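Local coordinates for SusD/RagB family nutrient-binding outer membrane lipoprotein (PDB 4F7A) that probably binds glycans, perhaps mucin O-glycans, at the outer membrane for uptake, as SusD-like lipoproteins do, at residues Asp55-Tyr60 / Val298-Tyr303; His62-Lys67 / Tyr311-Ser316. All blocks are in the same frame, centred on the assembly; numbering follows the deposited sequence.

In the fold
Both contacts join the chain around the short strand 61-62 to the long loop between helix 279-282 and strand 329-332, and their segments alternate along the sequence. Contact 1 is the buried one, about 16 Å from the centre of the chain to its own centre; contact 2 lies farther out, at about 23 Å, and is only partly buried. In contact 1 a glutamine lays its chain across Met56 and brings its amide to the edge of Phe57, whereas contact 2 combines a ring-amide contact with a water bridging two backbones. The two centres are about 11 Å apart, and His62 joins them by packing on Met56 and Val298, its NE2 lying 3.5 Å from SE of Met56.

Contact 1 (Asp55-Tyr60 / Val298-Tyr303)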
loop_
_atom_site.group_PDB
_atom_site.type_symbol
_atom_site.label_atom_id
_atom_site.label_comp_id
_atom_site.label_asym_id
_atom_site.label_seq_id
_atom_site.Cartn_x
_atom_site.Cartn_y
_atom_site.Cartn_z
ATOM N N ASP A 55 5.301 -1.990 6.278
ATOM C CA ASP A 55 4.278 -2.225 7.301
ATOM C C ASP A 55 4.658 -1.551 8.615
ATOM O O ASP A 55 3.781 -1.179 9.397
ATOM C CB ASP A 55 4.073 -3.726 7.531
ATOM C CG ASP A 55 3.239 -4.398 6.430
ATOM O OD1 ASP A 55 2.733 -3.699 5.517
ATOM O OD2 ASP A 55 3.091 -5.639 6.493
HETATM N N MSE A 56 5.960 -1.432 8.863
HETATM C CA MSE A 56 6.435 -0.718 10.027
HETATM C C MSE A 56 6.454 0.789 9.762
HETATM O O MSE A 56 5.972 1.583 10.594
HETATM C CB MSE A 56 7.829 -1.203 10.434
HETATM C CG MSE A 56 8.374 -0.384 11.595
HETATM SE SE MSE A 56 10.025 -1.049 12.322
HETATM C CE MSE A 56 11.007 -1.149 10.757
ATOM N N PHE A 57 6.994 1.202 8.608
ATOM C CA PHE A 57 7.116 2.620 8.323
ATOM C C PHE A 57 5.765 3.295 8.172
ATOM O O PHE A 57 5.613 4.472 8.521
ATOM C CB PHE A 57 8.023 2.886 7.122
ATOM C CG PHE A 57 9.456 2.402 7.317
ATOM C CD1 PHE A 57 10.149 2.669 8.487
ATOM C CD2 PHE A 57 10.094 1.681 6.327
ATOM C CE1 PHE A 57 11.442 2.221 8.649
ATOM C CE2 PHE A 57 11.404 1.243 6.483
ATOM C CZ PHE A 57 12.069 1.511 7.637
ATOM N N SER A 58 4.768 2.529 7.740
ATOM C CA SER A 58 3.390 3.013 7.727
ATOM C C SER A 58 2.794 3.384 9.106
ATOM O O SER A 58 1.775 4.109 9.178
ATOM C CB SER A 58 2.484 1.952 7.098
ATOM O OG SER A 58 2.271 0.856 7.976
ATOM N N GLY A 59 3.391 2.854 10.163
ATOM C CA GLY A 59 2.888 2.981 11.519
ATOM C C GLY A 59 1.944 1.883 11.971
ATOM O O GLY A 59 1.547 1.871 13.141
ATOM N N TYR A 60 1.610 0.941 11.083
ATOM C CA TYR A 60 0.649 -0.111 11.414
ATOM C C TYR A 60 1.207 -1.153 12.383
ATOM O O TYR A 60 0.525 -1.554 13.334
ATOM C CB TYR A 60 0.205 -0.909 10.181
ATOM C CG TYR A 60 -0.711 -0.235 9.202
ATOM C CD1 TYR A 60 -1.451 0.912 9.527
ATOM C CD2 TYR A 60 -0.873 -0.775 7.940
ATOM C CE1 TYR A 60 -2.317 1.494 8.583
ATOM C CE2 TYR A 60 -1.712 -0.196 7.004
ATOM C CZ TYR A 60 -2.431 0.937 7.327
ATOM O OH TYR A 60 -3.281 1.436 6.369
ATOM N N VAL A 298 3.524 -0.334 19.768
ATOM C CA VAL A 298 4.960 -0.258 19.859
ATOM C C VAL A 298 5.498 1.008 19.203
ATOM O O VAL A 298 5.224 1.265 18.033
ATOM C CB VAL A 298 5.593 -1.523 19.208
ATOM C CG1 VAL A 298 7.122 -1.498 19.311
ATOM C CG2 VAL A 298 4.986 -2.806 19.879
ATOM N N PRO A 299 6.274 1.812 19.945
ATOM C CA PRO A 299 6.862 3.005 19.319
ATOM C C PRO A 299 8.034 2.638 18.413
ATOM O O PRO A 299 8.884 1.839 18.800
ATOM C CB PRO A 299 7.375 3.810 20.516
ATOM C CG PRO A 299 7.722 2.747 21.520
ATOM C CD PRO A 299 6.713 1.646 21.335
ATOM N N GLN A 300 8.096 3.234 17.229
ATOM C CA GLN A 300 9.215 2.966 16.329
ATOM C C GLN A 300 10.489 3.668 16.816
ATOM O O GLN A 300 10.451 4.779 17.353
ATOM C CB GLN A 300 8.890 3.418 14.892
ATOM C CG GLN A 300 9.778 2.739 13.840
ATOM C CD GLN A 300 9.699 3.370 12.482
ATOM O OE1 GLN A 300 8.610 3.470 11.910
ATOM N NE2 GLN A 300 10.861 3.714 11.909
ATOM N N GLY A 301 11.623 3.018 16.598
ATOM C CA GLY A 301 12.929 3.642 16.817
ATOM C C GLY A 301 13.423 3.623 18.235
ATOM O O GLY A 301 14.168 4.524 18.639
ATOM N N VAL A 302 13.008 2.616 19.012
ATOM C CA VAL A 302 13.564 2.406 20.340
ATOM C C VAL A 302 14.729 1.403 20.197
ATOM O O VAL A 302 14.524 0.235 19.873
ATOM C CB VAL A 302 12.510 1.894 21.334
ATOM C CG1 VAL A 302 13.143 1.625 22.710
ATOM C CG2 VAL A 302 11.382 2.923 21.480
ATOM N N TYR A 303 15.939 1.893 20.409
ATOM C CA TYR A 303 17.138 1.125 20.142
ATOM C C TYR A 303 17.255 -0.009 21.142
ATOM O O TYR A 303 17.065 0.187 22.333
ATOM C CB TYR A 303 18.385 2.018 20.229
ATOM C CG TYR A 303 19.656 1.235 20.025
ATOM C CD1 TYR A 303 20.124 0.951 18.739
ATOM C CD2 TYR A 303 20.357 0.717 21.109
ATOM C CE1 TYR A 303 21.278 0.221 18.541
ATOM C CE2 TYR A 303 21.509 -0.044 20.919
ATOM C CZ TYR A 303 21.961 -0.286 19.635
ATOM O OH TYR A 303 23.096 -1.031 19.446
#
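Gln300 reaches across to Met56 and Phe57, and its side chain carries the whole contact. Its amide end comes to the edge of the Phe57 ring: NE2 lies in the ring plane, 3.6 Å from CE1 of Phe57, and amide and ring planes are turned 54° apart. The other amide atom, OE1, sits 3.5 Å from O of Met56, two carbonyl oxygens in van der Waals range without a bond between them. Behind the amide, the aliphatic part crosses the Met56 side chain at about a right angle, with CG of Gln300 4.1 Å from SE of the selenomethionine. Gln300 spans the gap because its chain is extended, CG lying anti to the backbone N (chi1 -160°) and chi2 continuing the line. A long side chain with methylenes for an apolar neighbour and an amide at its end suits this place, since NE2 also hydrogen-bonds to O of Thr73, which gives the amide N-H a partner and fixes the way the amide is turned.

In the next shell, Gly301 N bonds to OG1 of the same Thr73, so this threonine holds both the amide and the backbone beside it. On the helix side, O of Met56 accepts from N of Gly59 at 2.9 Å, and Ser58 OG donates to O of Asp55 from above the carbonyl plane. Gly59 then leaves the helical conformation with positive phi (91°), which glycine tolerates readily. Trp439 meets the Phe57 ring, which joins it to helix 435-445. The arrangement is a short helix whose chain turns away at a glycine of positive phi, packed against an irregular loop of the SusD-like fold.

Contact 2 (His62-Lys67 / Tyr311-Ser316); sequences HDFASK and YYQSYS
Phe64 and Gln313 form the tight part of this contact, although Gln313 itself is exposed to solvent; their side chains lie side by side, pointing the same way. NE2 of Gln313 stands 3.6 Å from CE2 of Phe64, oblique to the ring, while the methylene CB of Gln313 fits 3.9 Å from CD2 of Phe64. The ring takes the rarer position between the backbone N and carbonyl carbon (chi1 77°), which sets it alongside the glutamine. An amide on an aliphatic stem suits a place where one side packs on a ring and the other meets solvent.

Ser66, though buried, meets Tyr311 only loosely: OG of Ser66 is 4.2 Å from CD2 of Tyr311, and the hydroxyl of Ser66 bonds instead to O of Pro309. Between these two pairs a water joins the backbones, donating to O of Phe64 at 2.6 Å and accepting from N of Tyr312 at 2.9 Å.

Each loop is also braced internally. OD1 of Asp63 accepts from N of Ala65 at 3.2 Å, and N of Tyr315 bonds to O of Tyr312. The contact thus sets a loop with an Asx turn at Asp63 beside a type I beta turn, Tyr312 to Tyr315, through Phe64 and Gln313.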
loop_
_atom_site.group_PDB
_atom_site.type_symbol
_atom_site.label_atom_id
_atom_site.label_comp_id
_atom_site.label_asym_id
_atom_site.label_seq_id
_atom_site.Cartn_x
_atom_site.Cartn_y
_atom_site.Cartn_z
ATOM N N HIS A 62 4.732 -3.548 14.176
ATOM C CA HIS A 62 6.116 -3.602 14.658
ATOM C C HIS A 62 6.399 -4.993 15.185
ATOM O O HIS A 62 5.502 -5.680 15.669
ATOM C CB HIS A 62 6.367 -2.542 15.738
ATOM C CG HIS A 62 7.795 -2.106 15.839
ATOM N ND1 HIS A 62 8.784 -2.926 16.338
ATOM C CD2 HIS A 62 8.404 -0.942 15.503
ATOM C CE1 HIS A 62 9.942 -2.284 16.312
ATOM N NE2 HIS A 62 9.739 -1.077 15.805
ATOM N N ASP A 63 7.635 -5.439 15.009
ATOM C CA ASP A 63 8.096 -6.687 15.568
ATOM C C ASP A 63 8.353 -6.506 17.066
ATOM O O ASP A 63 8.377 -5.380 17.549
ATOM C CB ASP A 63 9.347 -7.141 14.797
ATOM C CG ASP A 63 9.489 -8.658 14.747
ATOM O OD1 ASP A 63 9.497 -9.265 15.829
ATOM O OD2 ASP A 63 9.585 -9.236 13.639
ATOM N N PHE A 64 8.507 -7.601 17.808
ATOM C CA PHE A 64 8.881 -7.520 19.226
ATOM C C PHE A 64 10.364 -7.825 19.450
ATOM O O PHE A 64 10.889 -7.595 20.551
ATOM C CB PHE A 64 8.043 -8.489 20.084
ATOM C CG PHE A 64 8.483 -9.926 19.977
ATOM C CD1 PHE A 64 8.221 -10.668 18.845
ATOM C CD2 PHE A 64 9.185 -10.531 21.013
ATOM C CE1 PHE A 64 8.653 -11.996 18.739
ATOM C CE2 PHE A 64 9.612 -11.861 20.916
ATOM C CZ PHE A 64 9.348 -12.584 19.771
ATOM N N ALA A 65 11.031 -8.357 18.431
ATOM C CA ALA A 65 12.352 -8.937 18.639
ATOM C C ALA A 65 13.382 -7.842 18.741
ATOM O O ALA A 65 13.677 -7.159 17.741
ATOM C CB ALA A 65 12.720 -9.941 17.514
ATOM N N SER A 66 13.956 -7.687 19.938
ATOM C CA SER A 66 15.022 -6.672 20.149
ATOM C C SER A 66 16.253 -6.879 19.260
ATOM O O SER A 66 16.967 -5.917 18.933
ATOM C CB SER A 66 15.424 -6.583 21.623
ATOM O OG SER A 66 14.426 -5.860 22.330
ATOM N N LYS A 67 16.482 -8.113 18.813
ATOM C CA LYS A 67 17.559 -8.366 17.834
ATOM C C LYS A 67 17.414 -7.537 16.535
ATOM O O LYS A 67 18.408 -7.249 15.878
ATOM C CB LYS A 67 17.715 -9.864 17.541
ATOM C CG LYS A 67 16.586 -10.533 16.835
ATOM C CD LYS A 67 16.965 -11.950 16.347
ATOM C CE LYS A 67 15.720 -12.633 15.785
ATOM N NZ LYS A 67 15.947 -14.009 15.248
ATOM N N TYR A 311 11.334 -5.901 24.964
ATOM C CA TYR A 311 10.587 -5.029 25.858
ATOM C C TYR A 311 9.099 -4.928 25.541
ATOM O O TYR A 311 8.302 -4.723 26.434
ATOM C CB TYR A 311 11.177 -3.613 25.841
ATOM C CG TYR A 311 12.651 -3.513 26.215
ATOM C CD1 TYR A 311 13.080 -3.821 27.493
ATOM C CD2 TYR A 311 13.600 -3.076 25.305
ATOM C CE1 TYR A 311 14.429 -3.721 27.859
ATOM C CE2 TYR A 311 14.968 -2.981 25.665
ATOM C CZ TYR A 311 15.355 -3.294 26.948
ATOM O OH TYR A 311 16.678 -3.201 27.313
ATOM N N TYR A 312 8.737 -5.059 24.279
ATOM C CA TYR A 312 7.376 -4.778 23.821
ATOM C C TYR A 312 6.542 -6.037 23.576
ATOM O O TYR A 312 5.496 -5.987 22.991
ATOM C CB TYR A 312 7.433 -3.885 22.570
ATOM C CG TYR A 312 8.009 -2.545 22.924
ATOM C CD1 TYR A 312 7.279 -1.646 23.683
ATOM C CD2 TYR A 312 9.319 -2.208 22.585
ATOM C CE1 TYR A 312 7.815 -0.424 24.076
ATOM C CE2 TYR A 312 9.876 -0.977 22.978
ATOM C CZ TYR A 312 9.104 -0.094 23.713
ATOM O OH TYR A 312 9.632 1.078 24.144
ATOM N N GLN A 313 7.035 -7.176 24.039
ATOM C CA GLN A 313 6.404 -8.464 23.780
ATOM C C GLN A 313 4.988 -8.632 24.363
ATOM O O GLN A 313 4.231 -9.497 23.910
ATOM C CB GLN A 313 7.380 -9.527 24.304
ATOM C CG GLN A 313 6.895 -10.869 24.624
ATOM C CD GLN A 313 8.026 -11.624 25.292
ATOM O OE1 GLN A 313 8.048 -11.791 26.515
ATOM N NE2 GLN A 313 9.025 -11.974 24.505
ATOM N N SER A 314 4.623 -7.817 25.350
ATOM C CA SER A 314 3.266 -7.848 25.919
ATOM C C SER A 314 2.357 -6.698 25.478
ATOM O O SER A 314 1.259 -6.520 26.018
ATOM C CB SER A 314 3.357 -7.928 27.441
ATOM O OG SER A 314 4.043 -9.124 27.772
ATOM N N TYR A 315 2.800 -5.941 24.475
ATOM C CA TYR A 315 1.940 -4.936 23.813
ATOM C C TYR A 315 0.866 -5.600 22.944
ATOM O O TYR A 315 0.807 -6.838 22.822
ATOM C CB TYR A 315 2.797 -3.926 23.024
ATOM C CG TYR A 315 3.310 -2.764 23.864
ATOM C CD1 TYR A 315 3.682 -2.926 25.204
ATOM C CD2 TYR A 315 3.435 -1.498 23.314
ATOM C CE1 TYR A 315 4.159 -1.847 25.968
ATOM C CE2 TYR A 315 3.922 -0.447 24.041
ATOM C CZ TYR A 315 4.260 -0.597 25.370
ATOM O OH TYR A 315 4.717 0.498 26.079
ATOM N N SER A 316 -0.020 -4.790 22.373
ATOM C CA SER A 316 -1.145 -5.324 21.610
ATOM C C SER A 316 -0.686 -6.044 20.338
ATOM O O SER A 316 0.175 -5.557 19.616
ATOM C CB SER A 316 -2.130 -4.229 21.234
ATOM O OG SER A 316 -2.846 -3.775 22.365
HETATM O O HOH W 1 10.467 -5.466 21.940
#